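Local coordinates for protein cellulase (Bacillus sp. BG-CS10, PDB 5E09) that hydrolyses internal beta-1,4-glucosidic bonds of cellulose with a family 5 catalytic domain, and probably binds the polysaccharide through its carbohydrate-binding module, at residues L347-D352 with N454-A459; T8-Y13 with E187-L192; R44-T49 with Q314-E319; P72-N77 with V120-T125; E384-E387 with V392-M395. All coordinates share one frame; numbering follows the deposited sequence.

Contact 1: residues L347-D352 with N454-A459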
# COMPACT_ATOMS: atom_id res chain seq x y z
N LEU A 347 -16.87 2.27 12.82
CA LEU A 347 -18.31 2.19 12.59
C LEU A 347 -19.08 2.02 13.90
O LEU A 347 -18.63 1.32 14.81
CB LEU A 347 -18.63 1.01 11.66
CG LEU A 347 -17.91 0.94 10.31
CD1 LEU A 347 -18.38 -0.28 9.54
CD2 LEU A 347 -18.11 2.22 9.50
N ILE A 348 -20.24 2.65 13.96
CA ILE A 348 -21.21 2.43 15.03
C ILE A 348 -22.53 1.99 14.40
O ILE A 348 -23.18 2.76 13.71
CB ILE A 348 -21.46 3.69 15.85
CG1 ILE A 348 -20.17 4.16 16.52
CG2 ILE A 348 -22.55 3.45 16.89
CD1 ILE A 348 -20.30 5.51 17.19
N HIS A 349 -22.91 0.74 14.65
CA HIS A 349 -24.14 0.21 14.06
C HIS A 349 -25.33 0.31 15.00
O HIS A 349 -25.26 -0.06 16.17
CB HIS A 349 -23.95 -1.25 13.64
CG HIS A 349 -22.86 -1.44 12.63
ND1 HIS A 349 -21.56 -1.71 12.99
CD2 HIS A 349 -22.89 -1.40 11.28
CE1 HIS A 349 -20.83 -1.83 11.90
NE2 HIS A 349 -21.60 -1.64 10.85
N VAL A 350 -26.44 0.80 14.46
CA VAL A 350 -27.70 0.83 15.17
C VAL A 350 -28.77 0.17 14.30
O VAL A 350 -28.98 0.58 13.16
CB VAL A 350 -28.11 2.26 15.54
CG1 VAL A 350 -29.55 2.30 16.03
CG2 VAL A 350 -27.16 2.84 16.59
N ARG A 351 -29.42 -0.85 14.83
CA ARG A 351 -30.46 -1.54 14.09
C ARG A 351 -31.71 -0.68 13.98
O ARG A 351 -32.27 -0.26 14.98
CB ARG A 351 -30.80 -2.88 14.75
CG ARG A 351 -29.84 -3.99 14.38
CD ARG A 351 -30.05 -4.42 12.93
NE ARG A 351 -31.25 -5.24 12.80
CZ ARG A 351 -31.23 -6.53 12.46
NH1 ARG A 351 -30.08 -7.13 12.19
NH2 ARG A 351 -32.37 -7.20 12.37
N ASP A 352 -32.15 -0.41 12.75
CA ASP A 352 -33.35 0.39 12.53
C ASP A 352 -34.56 -0.42 12.98
O ASP A 352 -34.66 -1.61 12.69
CB ASP A 352 -33.47 0.79 11.06
CG ASP A 352 -34.65 1.72 10.80
OD1 ASP A 352 -34.63 2.87 11.28
OD2 ASP A 352 -35.59 1.29 10.09
N ASN A 454 -28.83 -2.44 2.78
CA ASN A 454 -29.50 -1.89 3.95
C ASN A 454 -28.56 -1.21 4.94
O ASN A 454 -28.63 -1.46 6.14
CB ASN A 454 -30.29 -3.00 4.65
CG ASN A 454 -31.44 -3.51 3.81
OD1 ASN A 454 -31.94 -2.79 2.95
ND2 ASN A 454 -31.86 -4.75 4.05
N GLY A 455 -27.66 -0.38 4.44
CA GLY A 455 -26.73 0.36 5.29
C GLY A 455 -25.56 -0.45 5.80
O GLY A 455 -24.73 0.05 6.56
N ASP A 456 -25.46 -1.71 5.39
CA ASP A 456 -24.38 -2.57 5.85
C ASP A 456 -23.30 -2.69 4.78
O ASP A 456 -23.50 -2.26 3.64
CB ASP A 456 -24.93 -3.95 6.22
CG ASP A 456 -24.17 -4.60 7.36
OD1 ASP A 456 -23.01 -4.20 7.60
OD2 ASP A 456 -24.74 -5.51 7.99
N SER A 457 -22.14 -3.25 5.13
CA SER A 457 -21.06 -3.39 4.16
C SER A 457 -20.39 -4.76 4.25
O SER A 457 -20.17 -5.29 5.34
CB SER A 457 -20.02 -2.27 4.34
OG SER A 457 -19.47 -2.26 5.65
N VAL A 458 -20.07 -5.33 3.08
CA VAL A 458 -19.48 -6.65 3.00
C VAL A 458 -18.01 -6.64 3.41
O VAL A 458 -17.20 -5.91 2.84
CB VAL A 458 -19.58 -7.24 1.58
CG1 VAL A 458 -18.98 -8.62 1.53
CG2 VAL A 458 -21.03 -7.27 1.13
N ALA A 459 -17.69 -7.44 4.42
CA ALA A 459 -16.32 -7.60 4.87
C ALA A 459 -15.64 -8.68 4.04
O ALA A 459 -14.54 -8.48 3.52
CB ALA A 459 -16.27 -7.96 6.35
O HOH W 1 -21.53 -2.39 8.18
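H349 and D456 meet through a water molecule. H349 NE2 and D456 OD1 are 4.4 Å apart, too far for a direct bond. The water O lies 2.8 Å from H349 NE2. It is 2.4 Å from D456 OD1, unusually short, so its exact position is doubtful. S457 OG is a third, longer partner, 3.3 Å from the water O. Beside this bridge L347 CD1 comes within 4.5 Å of S457 OG, a loose approach. Little surface is buried, about 78 Å².

The next shell fixes the acceptor. S457 N donates to D456 OD1 over 2.8 Å, meeting the oxygen on its anti side. D456 OD2 is hydrogen-bonded to S518 OG, so both carboxylate oxygens have partners. S457 CB carries OG between the backbone N and the carbonyl carbon (chi1 58°), which brings OG to the water. The side chain of H349 touches V432 on strand 425-432, and R351 makes a salt bridge to E520.

Strand 347-351 is an outermost strand of a five-stranded mixed sheet in the X2 module. The loop 454-457 leads into strand 458-465 of the following carbohydrate-binding module. The arrangement is a small, water-mediated interface between two beta-sheet modules of a multimodular cellulase.

Contact 2: residues T8-Y13 with E187-L192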
# COMPACT_ATOMS: atom_id res chain seq x y z
N THR A 8 26.13 9.80 11.97
CA THR A 8 26.97 10.09 10.81
C THR A 8 26.25 10.96 9.78
O THR A 8 25.05 11.19 9.90
CB THR A 8 27.46 8.80 10.10
OG1 THR A 8 26.34 8.13 9.51
CG2 THR A 8 28.16 7.88 11.09
N ASP A 9 26.99 11.43 8.78
CA ASP A 9 26.43 12.28 7.73
C ASP A 9 25.37 11.59 6.89
O ASP A 9 24.37 12.21 6.53
CB ASP A 9 27.53 12.81 6.81
CG ASP A 9 28.45 13.80 7.50
OD1 ASP A 9 28.39 13.92 8.74
OD2 ASP A 9 29.24 14.45 6.79
N ILE A 10 25.59 10.32 6.54
CA ILE A 10 24.65 9.62 5.68
C ILE A 10 23.37 9.27 6.44
O ILE A 10 22.28 9.26 5.87
CB ILE A 10 25.29 8.36 5.05
CG1 ILE A 10 24.44 7.85 3.89
CG2 ILE A 10 25.54 7.27 6.10
CD1 ILE A 10 24.30 8.85 2.75
N GLN A 11 23.50 9.02 7.74
CA GLN A 11 22.34 8.76 8.59
C GLN A 11 21.47 10.00 8.74
O GLN A 11 20.24 9.91 8.81
CB GLN A 11 22.78 8.26 9.96
CG GLN A 11 23.31 6.84 10.00
CD GLN A 11 23.67 6.39 11.42
OE1 GLN A 11 24.42 7.06 12.13
NE2 GLN A 11 23.12 5.25 11.83
N SER A 12 22.11 11.17 8.79
CA SER A 12 21.40 12.44 8.91
C SER A 12 20.78 12.82 7.57
O SER A 12 19.67 13.35 7.52
CB SER A 12 22.35 13.54 9.38
OG SER A 12 22.79 13.29 10.70
N TYR A 13 21.52 12.55 6.51
CA TYR A 13 21.03 12.66 5.14
C TYR A 13 19.71 11.89 5.01
O TYR A 13 18.70 12.45 4.59
CB TYR A 13 22.08 12.12 4.17
CG TYR A 13 21.74 12.19 2.70
CD1 TYR A 13 21.01 11.16 2.09
CD2 TYR A 13 22.17 13.24 1.90
CE1 TYR A 13 20.71 11.20 0.75
CE2 TYR A 13 21.87 13.29 0.55
CZ TYR A 13 21.13 12.26 -0.02
OH TYR A 13 20.82 12.27 -1.37
N GLU A 187 30.65 11.36 -4.36
CA GLU A 187 30.09 11.11 -3.05
C GLU A 187 28.57 11.14 -3.07
O GLU A 187 27.95 11.28 -2.02
CB GLU A 187 30.62 12.10 -2.01
CG GLU A 187 32.03 12.58 -2.28
CD GLU A 187 32.57 13.45 -1.15
OE1 GLU A 187 31.77 14.24 -0.59
OE2 GLU A 187 33.77 13.34 -0.83
N ARG A 188 27.98 11.00 -4.25
CA ARG A 188 26.54 10.84 -4.37
C ARG A 188 26.08 9.62 -3.58
O ARG A 188 26.63 8.53 -3.72
CB ARG A 188 26.13 10.69 -5.84
CG ARG A 188 24.63 10.67 -6.03
CD ARG A 188 24.25 10.77 -7.49
NE ARG A 188 24.96 11.83 -8.19
CZ ARG A 188 24.65 13.13 -8.12
NH1 ARG A 188 23.66 13.54 -7.34
NH2 ARG A 188 25.36 14.01 -8.81
N PRO A 189 25.07 9.79 -2.71
CA PRO A 189 24.51 8.64 -2.00
C PRO A 189 23.92 7.61 -2.96
O PRO A 189 23.26 7.96 -3.94
CB PRO A 189 23.43 9.28 -1.12
CG PRO A 189 23.96 10.65 -0.86
CD PRO A 189 24.58 11.07 -2.16
N LEU A 190 24.20 6.35 -2.68
CA LEU A 190 23.78 5.25 -3.54
C LEU A 190 22.86 4.35 -2.76
O LEU A 190 23.09 4.08 -1.59
CB LEU A 190 24.98 4.47 -4.06
CG LEU A 190 25.93 5.25 -4.97
CD1 LEU A 190 27.09 4.36 -5.40
CD2 LEU A 190 25.18 5.80 -6.17
N VAL A 191 21.80 3.88 -3.41
CA VAL A 191 20.79 3.09 -2.72
C VAL A 191 20.78 1.68 -3.29
O VAL A 191 20.60 1.48 -4.49
CB VAL A 191 19.40 3.75 -2.84
CG1 VAL A 191 18.34 2.93 -2.13
CG2 VAL A 191 19.42 5.17 -2.29
N LEU A 192 20.98 0.68 -2.43
CA LEU A 192 21.08 -0.70 -2.87
C LEU A 192 19.98 -1.56 -2.29
O LEU A 192 19.68 -1.47 -1.09
CB LEU A 192 22.44 -1.29 -2.50
CG LEU A 192 23.66 -0.52 -2.98
CD1 LEU A 192 24.93 -1.12 -2.38
CD2 LEU A 192 23.70 -0.52 -4.50
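P189 packs against I10 and Y13 of helix 9-15. The contact is apolar, and no hydrogen bond crosses it.

The main interaction is a CH-pi contact. P189 CG lies over one face of the Y13 ring, 3.7 Å from its centroid and 25° off the normal. It is displaced toward the phenol end, with Y13 CZ its nearest atom at 3.4 Å. The two side chains cross at about a right angle. Y13 has CG anti to the backbone N (chi1 -179°), which extends the ring from the helix to the proline.

Aliphatic packing adds to this. I10 CD1 is 4.0 Å from P189 CB and equally near P189 CG, the two side chains lying alongside each other and pointing opposite ways. An alanine in place of Y13 would be likely to leave P189 CG without the ring face it rests on and open a gap under the helix.

Polar bonds lie to the sides. T8 and Q11 form a capping box at the helix start: T8 N donates to Q11 OE1 over 3.2 Å, while the bond from Q11 N to T8 OG1 is weak. Y13 OH is hydrogen-bonded to H140 O, and the Y13 ring meets Y97 edge-to-face.

P189 immediately precedes strand 190-193 of the eight-stranded parallel barrel, so helix 9-15 lies against the start of that strand. The chemistry implies an attachment of helix to strand that rests on apolar and CH-pi packing, with the phenol oxygen satisfied by the H140 carbonyl.

Contact 3: residues R44-T49 with Q314-E319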
# COMPACT_ATOMS: atom_id res chain seq x y z
N ARG A 44 4.54 20.89 -12.89
CA ARG A 44 5.24 21.59 -11.82
C ARG A 44 4.39 21.62 -10.54
O ARG A 44 4.91 21.54 -9.42
CB ARG A 44 5.58 23.02 -12.26
CG ARG A 44 6.38 23.83 -11.26
CD ARG A 44 7.78 23.27 -11.11
NE ARG A 44 8.67 24.21 -10.44
CZ ARG A 44 8.83 24.27 -9.12
NH1 ARG A 44 8.15 23.44 -8.33
NH2 ARG A 44 9.66 25.15 -8.58
N GLU A 45 3.09 21.73 -10.73
CA GLU A 45 2.16 21.85 -9.62
C GLU A 45 2.04 20.54 -8.85
O GLU A 45 1.77 20.55 -7.65
CB GLU A 45 0.79 22.32 -10.11
CG GLU A 45 0.76 23.72 -10.70
CD GLU A 45 1.15 23.76 -12.18
OE1 GLU A 45 1.49 22.70 -12.75
OE2 GLU A 45 1.12 24.87 -12.77
N LEU A 46 2.23 19.42 -9.54
CA LEU A 46 2.24 18.12 -8.87
C LEU A 46 3.37 18.06 -7.84
O LEU A 46 3.15 17.76 -6.66
CB LEU A 46 2.40 16.99 -9.89
CG LEU A 46 2.29 15.58 -9.30
CD1 LEU A 46 0.98 15.43 -8.58
CD2 LEU A 46 2.42 14.52 -10.39
N ILE A 47 4.58 18.35 -8.31
CA ILE A 47 5.76 18.38 -7.47
C ILE A 47 5.61 19.37 -6.32
O ILE A 47 5.87 19.04 -5.14
CB ILE A 47 7.02 18.74 -8.29
CG1 ILE A 47 7.10 17.87 -9.55
CG2 ILE A 47 8.28 18.59 -7.45
CD1 ILE A 47 7.14 16.38 -9.28
N LYS A 48 5.17 20.58 -6.65
CA LYS A 48 4.99 21.61 -5.63
C LYS A 48 3.97 21.17 -4.59
O LYS A 48 4.12 21.44 -3.41
CB LYS A 48 4.57 22.94 -6.27
CG LYS A 48 4.04 23.95 -5.26
CD LYS A 48 4.04 25.37 -5.78
CE LYS A 48 3.30 26.29 -4.83
NZ LYS A 48 2.00 25.69 -4.38
N THR A 49 2.93 20.47 -5.04
CA THR A 49 1.90 19.98 -4.13
C THR A 49 2.49 18.97 -3.16
O THR A 49 2.27 19.04 -1.95
CB THR A 49 0.73 19.33 -4.88
OG1 THR A 49 0.19 20.25 -5.83
CG2 THR A 49 -0.35 18.91 -3.89
N GLN A 314 -3.60 6.71 -7.19
CA GLN A 314 -4.82 6.40 -6.45
C GLN A 314 -4.94 7.10 -5.10
O GLN A 314 -5.99 7.01 -4.45
CB GLN A 314 -4.94 4.89 -6.23
CG GLN A 314 -4.03 4.34 -5.14
CD GLN A 314 -4.05 2.82 -5.06
OE1 GLN A 314 -3.02 2.19 -4.79
NE2 GLN A 314 -5.21 2.22 -5.30
N HIS A 315 -3.90 7.79 -4.65
CA HIS A 315 -3.97 8.48 -3.37
C HIS A 315 -4.11 9.99 -3.54
O HIS A 315 -5.07 10.58 -3.05
CB HIS A 315 -2.75 8.15 -2.51
CG HIS A 315 -2.68 6.72 -2.09
ND1 HIS A 315 -3.78 6.02 -1.63
CD2 HIS A 315 -1.65 5.84 -2.06
CE1 HIS A 315 -3.43 4.78 -1.34
NE2 HIS A 315 -2.14 4.64 -1.60
N LEU A 316 -3.14 10.61 -4.20
CA LEU A 316 -3.28 12.01 -4.56
C LEU A 316 -4.00 12.11 -5.90
O LEU A 316 -3.56 11.52 -6.89
CB LEU A 316 -1.92 12.70 -4.65
CG LEU A 316 -1.96 14.20 -4.97
CD1 LEU A 316 -2.37 15.01 -3.74
CD2 LEU A 316 -0.63 14.69 -5.49
N ASN A 317 -5.12 12.82 -5.93
CA ASN A 317 -5.78 13.11 -7.20
C ASN A 317 -4.91 14.11 -7.96
O ASN A 317 -4.79 15.26 -7.57
CB ASN A 317 -7.20 13.64 -6.98
CG ASN A 317 -7.99 13.77 -8.28
OD1 ASN A 317 -7.44 14.06 -9.34
ND2 ASN A 317 -9.29 13.54 -8.19
N ARG A 318 -4.31 13.64 -9.05
CA ARG A 318 -3.32 14.44 -9.76
C ARG A 318 -3.96 15.46 -10.69
O ARG A 318 -3.27 16.30 -11.26
CB ARG A 318 -2.38 13.54 -10.56
CG ARG A 318 -1.66 12.54 -9.70
CD ARG A 318 -0.53 11.91 -10.47
NE ARG A 318 0.14 10.87 -9.71
CZ ARG A 318 1.09 10.10 -10.22
NH1 ARG A 318 1.47 10.27 -11.48
NH2 ARG A 318 1.66 9.16 -9.47
N GLU A 319 -5.27 15.39 -10.83
CA GLU A 319 -5.98 16.38 -11.62
C GLU A 319 -6.38 17.56 -10.74
O GLU A 319 -6.28 18.71 -11.17
CB GLU A 319 -7.20 15.76 -12.29
CG GLU A 319 -8.05 16.74 -13.08
CD GLU A 319 -9.43 16.19 -13.42
OE1 GLU A 319 -9.57 14.96 -13.59
OE2 GLU A 319 -10.38 17.00 -13.50
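L46 packs against L316 and R318, joining helix 44-52 of the (beta/alpha)8 TIM barrel to the segment that follows its last strand, 306-311. The contact buries about 177 Å² and has no hydrogen bond across it.

The tight part is the leucine pair. L46 CD1 and L316 CD2 are 3.6 Å apart. Both leucines have CG anti to the backbone N (chi1 -175° at L46 and -177° at L316), which turns their branches to one another. The other methyl of L46 meets an arginine stem: L46 CD2 is 3.9 Å from R318 CD. That stem is extended from CG to NE and passes the leucine on its way to the barrel. Its guanidinium is hydrogen-bonded to G24 O through NH2 and to T26 OG1 through NH1. The aliphatic part thus serves the apolar contact, and the charged end lies beyond it. L23 of strand 20-23 touches both L46 and R318.

The looser part lies at T49, whose CG2 is 4.4 Å from L316 CD1. T49 is partly exposed, as is N317, which points away from the helix. N317 closes an Asx turn: its OD1 lies 2.9 Å from E319 N, the donor in the carbonyl plane.

Contact 4: residues P72-N77 with V120-T125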
# COMPACT_ATOMS: atom_id res chain seq x y z
N PRO A 72 25.54 -0.92 -29.69
CA PRO A 72 26.02 -1.08 -28.32
C PRO A 72 25.84 0.16 -27.45
O PRO A 72 26.16 0.11 -26.26
CB PRO A 72 27.51 -1.37 -28.53
CG PRO A 72 27.85 -0.55 -29.73
CD PRO A 72 26.62 -0.51 -30.60
N ASP A 73 25.35 1.26 -28.02
CA ASP A 73 25.20 2.50 -27.26
C ASP A 73 23.96 2.49 -26.37
O ASP A 73 23.98 3.02 -25.26
CB ASP A 73 25.14 3.70 -28.21
CG ASP A 73 26.37 3.82 -29.08
OD1 ASP A 73 27.44 3.32 -28.66
OD2 ASP A 73 26.26 4.40 -30.18
N TYR A 74 22.89 1.89 -26.88
CA TYR A 74 21.60 1.86 -26.19
C TYR A 74 21.18 3.25 -25.75
O TYR A 74 20.68 3.43 -24.64
CB TYR A 74 21.67 0.94 -24.98
CG TYR A 74 21.95 -0.51 -25.30
CD1 TYR A 74 20.96 -1.32 -25.83
CD2 TYR A 74 23.20 -1.06 -25.06
CE1 TYR A 74 21.21 -2.65 -26.12
CE2 TYR A 74 23.45 -2.39 -25.35
CZ TYR A 74 22.45 -3.18 -25.88
OH TYR A 74 22.69 -4.50 -26.16
N THR A 75 21.41 4.24 -26.61
CA THR A 75 21.16 5.62 -26.26
C THR A 75 19.70 5.83 -25.87
O THR A 75 18.79 5.31 -26.51
CB THR A 75 21.53 6.58 -27.40
OG1 THR A 75 22.84 6.26 -27.90
CG2 THR A 75 21.51 8.03 -26.92
N ILE A 76 19.51 6.58 -24.79
CA ILE A 76 18.19 6.91 -24.27
C ILE A 76 17.55 8.03 -25.09
O ILE A 76 18.20 9.05 -25.35
CB ILE A 76 18.28 7.34 -22.79
CG1 ILE A 76 18.90 6.21 -21.95
CG2 ILE A 76 16.92 7.76 -22.26
CD1 ILE A 76 19.39 6.66 -20.59
N ASN A 77 16.30 7.84 -25.49
CA ASN A 77 15.54 8.86 -26.22
C ASN A 77 15.61 10.22 -25.52
O ASN A 77 15.27 10.35 -24.34
CB ASN A 77 14.08 8.42 -26.37
CG ASN A 77 13.24 9.44 -27.11
OD1 ASN A 77 12.78 10.43 -26.52
ND2 ASN A 77 13.01 9.20 -28.40
N VAL A 120 22.87 -8.31 -20.94
CA VAL A 120 22.25 -7.65 -19.80
C VAL A 120 23.24 -6.70 -19.13
O VAL A 120 22.93 -5.53 -18.90
CB VAL A 120 21.71 -8.66 -18.78
CG1 VAL A 120 21.35 -7.96 -17.48
CG2 VAL A 120 20.51 -9.39 -19.36
N MSE A 121 24.44 -7.21 -18.83
CA MSE A 121 25.50 -6.37 -18.28
C MSE A 121 25.80 -5.18 -19.19
O MSE A 121 26.04 -4.07 -18.71
CB MSE A 121 26.76 -7.18 -18.06
CG MSE A 121 26.62 -8.23 -16.99
SE MSE A 121 26.15 -7.48 -15.25
CE MSE A 121 27.82 -6.52 -14.91
N ALA A 122 25.79 -5.42 -20.50
CA ALA A 122 26.06 -4.34 -21.45
C ALA A 122 25.01 -3.22 -21.37
O ALA A 122 25.37 -2.04 -21.28
CB ALA A 122 26.13 -4.90 -22.86
N LYS A 123 23.73 -3.59 -21.40
CA LYS A 123 22.64 -2.62 -21.34
C LYS A 123 22.62 -1.88 -20.02
O LYS A 123 22.42 -0.67 -19.97
CB LYS A 123 21.28 -3.30 -21.55
CG LYS A 123 21.10 -3.97 -22.89
CD LYS A 123 19.68 -4.50 -23.04
CE LYS A 123 18.66 -3.37 -23.03
NZ LYS A 123 17.28 -3.86 -23.32
N TYR A 124 22.78 -2.63 -18.94
CA TYR A 124 22.81 -2.10 -17.58
C TYR A 124 23.92 -1.06 -17.45
O TYR A 124 23.72 0.05 -16.91
CB TYR A 124 23.00 -3.25 -16.60
CG TYR A 124 22.91 -2.89 -15.13
CD1 TYR A 124 21.68 -2.67 -14.52
CD2 TYR A 124 24.05 -2.83 -14.35
CE1 TYR A 124 21.60 -2.36 -13.17
CE2 TYR A 124 23.98 -2.52 -13.01
CZ TYR A 124 22.76 -2.29 -12.43
OH TYR A 124 22.70 -1.99 -11.08
N THR A 125 25.09 -1.42 -17.97
CA THR A 125 26.25 -0.53 -17.98
C THR A 125 26.00 0.73 -18.79
O THR A 125 26.30 1.83 -18.32
CB THR A 125 27.48 -1.24 -18.53
OG1 THR A 125 27.76 -2.38 -17.71
CG2 THR A 125 28.67 -0.31 -18.54
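One face of the Y74 ring is taken by the side chain of K123. K123 CG sits 3.3 Å above the ring plane, offset toward the rim, in a CH-pi contact. Its nearest ring atom is Y74 CZ at 3.4 Å. The two side chains cross at about a right angle. A122 adds a looser apolar contact, its CB 4.4 Å from Y74 CE2.

K123 has CG anti to the carbonyl carbon (chi1 -62°), and its chain bends at chi3 (63°). CD and CE therefore stay near the ring, with CE 4.1 Å from Y74 CE1. The ammonium end makes a cation-pi contact with W109, so the lysine uses its stem for one aromatic residue and its charge for another.

The contact joins two outer parts of the TIM barrel. Y74 lies in the loop between strand 57-60 and helix 78-93, and K123 lies on helix 117-134. A serine at the Y74 position would probably leave the K123 stem without its flat partner and freer to turn.

Q130, on the same helix as K123, holds the loop by its side-chain amide: NE2 donates to Y74 O, and OE1 accepts from I76 N.

Contact 5: residues E384-E387 with V392-M395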
# COMPACT_ATOMS: atom_id res chain seq x y z
N GLU A 384 -24.67 13.88 28.83
CA GLU A 384 -26.00 14.03 28.23
C GLU A 384 -25.99 13.39 26.84
O GLU A 384 -27.02 12.97 26.32
CB GLU A 384 -26.38 15.51 28.13
CG GLU A 384 -26.44 16.23 29.47
CD GLU A 384 -27.45 15.61 30.42
OE1 GLU A 384 -28.10 14.62 30.03
OE2 GLU A 384 -27.60 16.13 31.55
N ASP A 385 -24.80 13.34 26.27
CA ASP A 385 -24.53 12.79 24.94
C ASP A 385 -23.50 11.64 24.94
O ASP A 385 -23.56 10.76 24.08
CB ASP A 385 -24.08 13.89 23.98
CG ASP A 385 -25.12 14.97 23.80
OD1 ASP A 385 -26.21 14.86 24.42
OD2 ASP A 385 -24.87 15.93 23.05
N TYR A 386 -22.57 11.64 25.89
CA TYR A 386 -21.57 10.58 25.98
C TYR A 386 -20.82 10.52 27.30
O TYR A 386 -20.76 11.50 28.05
CB TYR A 386 -20.56 10.73 24.83
CG TYR A 386 -19.58 11.88 24.97
CD1 TYR A 386 -19.91 13.15 24.51
CD2 TYR A 386 -18.32 11.68 25.51
CE1 TYR A 386 -19.01 14.20 24.61
CE2 TYR A 386 -17.42 12.72 25.62
CZ TYR A 386 -17.77 13.98 25.16
OH TYR A 386 -16.87 15.02 25.27
N GLU A 387 -20.23 9.36 27.59
CA GLU A 387 -19.45 9.14 28.80
C GLU A 387 -18.16 8.40 28.46
O GLU A 387 -18.07 7.75 27.42
CB GLU A 387 -20.24 8.33 29.84
CG GLU A 387 -21.71 8.72 30.01
CD GLU A 387 -22.48 7.75 30.90
OE1 GLU A 387 -21.86 6.78 31.40
OE2 GLU A 387 -23.70 7.95 31.09
N VAL A 392 -13.10 3.21 27.52
CA VAL A 392 -14.33 2.72 26.94
C VAL A 392 -15.26 3.92 26.78
O VAL A 392 -15.65 4.56 27.76
CB VAL A 392 -15.01 1.66 27.83
CG1 VAL A 392 -16.33 1.22 27.22
CG2 VAL A 392 -14.08 0.47 28.04
N LEU A 393 -15.62 4.21 25.53
CA LEU A 393 -16.51 5.32 25.20
C LEU A 393 -17.97 4.87 25.10
O LEU A 393 -18.28 3.95 24.37
CB LEU A 393 -16.08 5.95 23.88
CG LEU A 393 -16.98 7.03 23.30
CD1 LEU A 393 -16.97 8.27 24.19
CD2 LEU A 393 -16.57 7.38 21.87
N THR A 394 -18.86 5.53 25.82
CA THR A 394 -20.28 5.23 25.68
C THR A 394 -21.03 6.36 24.98
O THR A 394 -21.00 7.51 25.43
CB THR A 394 -20.93 4.96 27.04
OG1 THR A 394 -20.26 3.88 27.69
CG2 THR A 394 -22.40 4.61 26.86
N MSE A 395 -21.70 6.02 23.87
CA MSE A 395 -22.68 6.92 23.25
C MSE A 395 -24.03 6.72 23.92
O MSE A 395 -24.56 5.59 23.96
CB MSE A 395 -22.80 6.67 21.74
CG MSE A 395 -21.54 6.93 20.95
SE MSE A 395 -20.80 8.70 21.28
CE MSE A 395 -22.39 9.76 20.91
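E387 and T394 form an antiparallel hydrogen-bonded pair with two backbone bonds. T394 N donates to E387 O over 2.8 Å, nearly straight at 171°. E387 N donates to T394 O over 2.9 Å. T394 O also receives a CA-H...O contact from Y386, with Y386 CA 3.2 Å from it.

The side chains of E387 and T394 share one face of the sheet and meet at their CB atoms, 4.4 Å apart. Their polar ends go to other partners: E387 OE2 makes a salt bridge to K396, and T394 OG1 is hydrogen-bonded to D360.

Y386 and M395 form the non-hydrogen-bonded pair, with side chains on the other face. M395 is a selenomethionine, and its SE is 4.1 Å from Y386 CB. Bends at chi2 and chi3 (both -53°) fold its CE back to 3.5 Å from D385 O. L393 CD1 packs obliquely near the Y386 ring, 3.9 Å from CD2.

The segments belong to a beta hairpin at the edge of a four-stranded antiparallel sheet in the X2 module. Strand 392-395 lies between 386-389 and 359-364. L373 of strand 370-375 touches Y386, L393 and M395, and L400 of helix 397-403 also packs on M395.

Contacts 2, 3 and 4 belong to the catalytic barrel; contacts 1 and 5 lie in the modules that follow. Contacts 2 and 3 are buried and apolar, whereas contacts 1, 4 and 5 are partly buried. No two contacts share a helix or strand, but L190 and Y124, from contacts 2 and 4, both pack on F174. Contacts 2 and 4 both set an aliphatic carbon over a tyrosine face. Contact 3 relies on leucines and an arginine stem instead. Contact 5 is the only one held by direct hydrogen bonds between its segments; contact 1 uses a water. These two touch inside the X2 module, where I348 CD1 lies 4.2 Å from M395 CG. Contact 1 alone joins two modules.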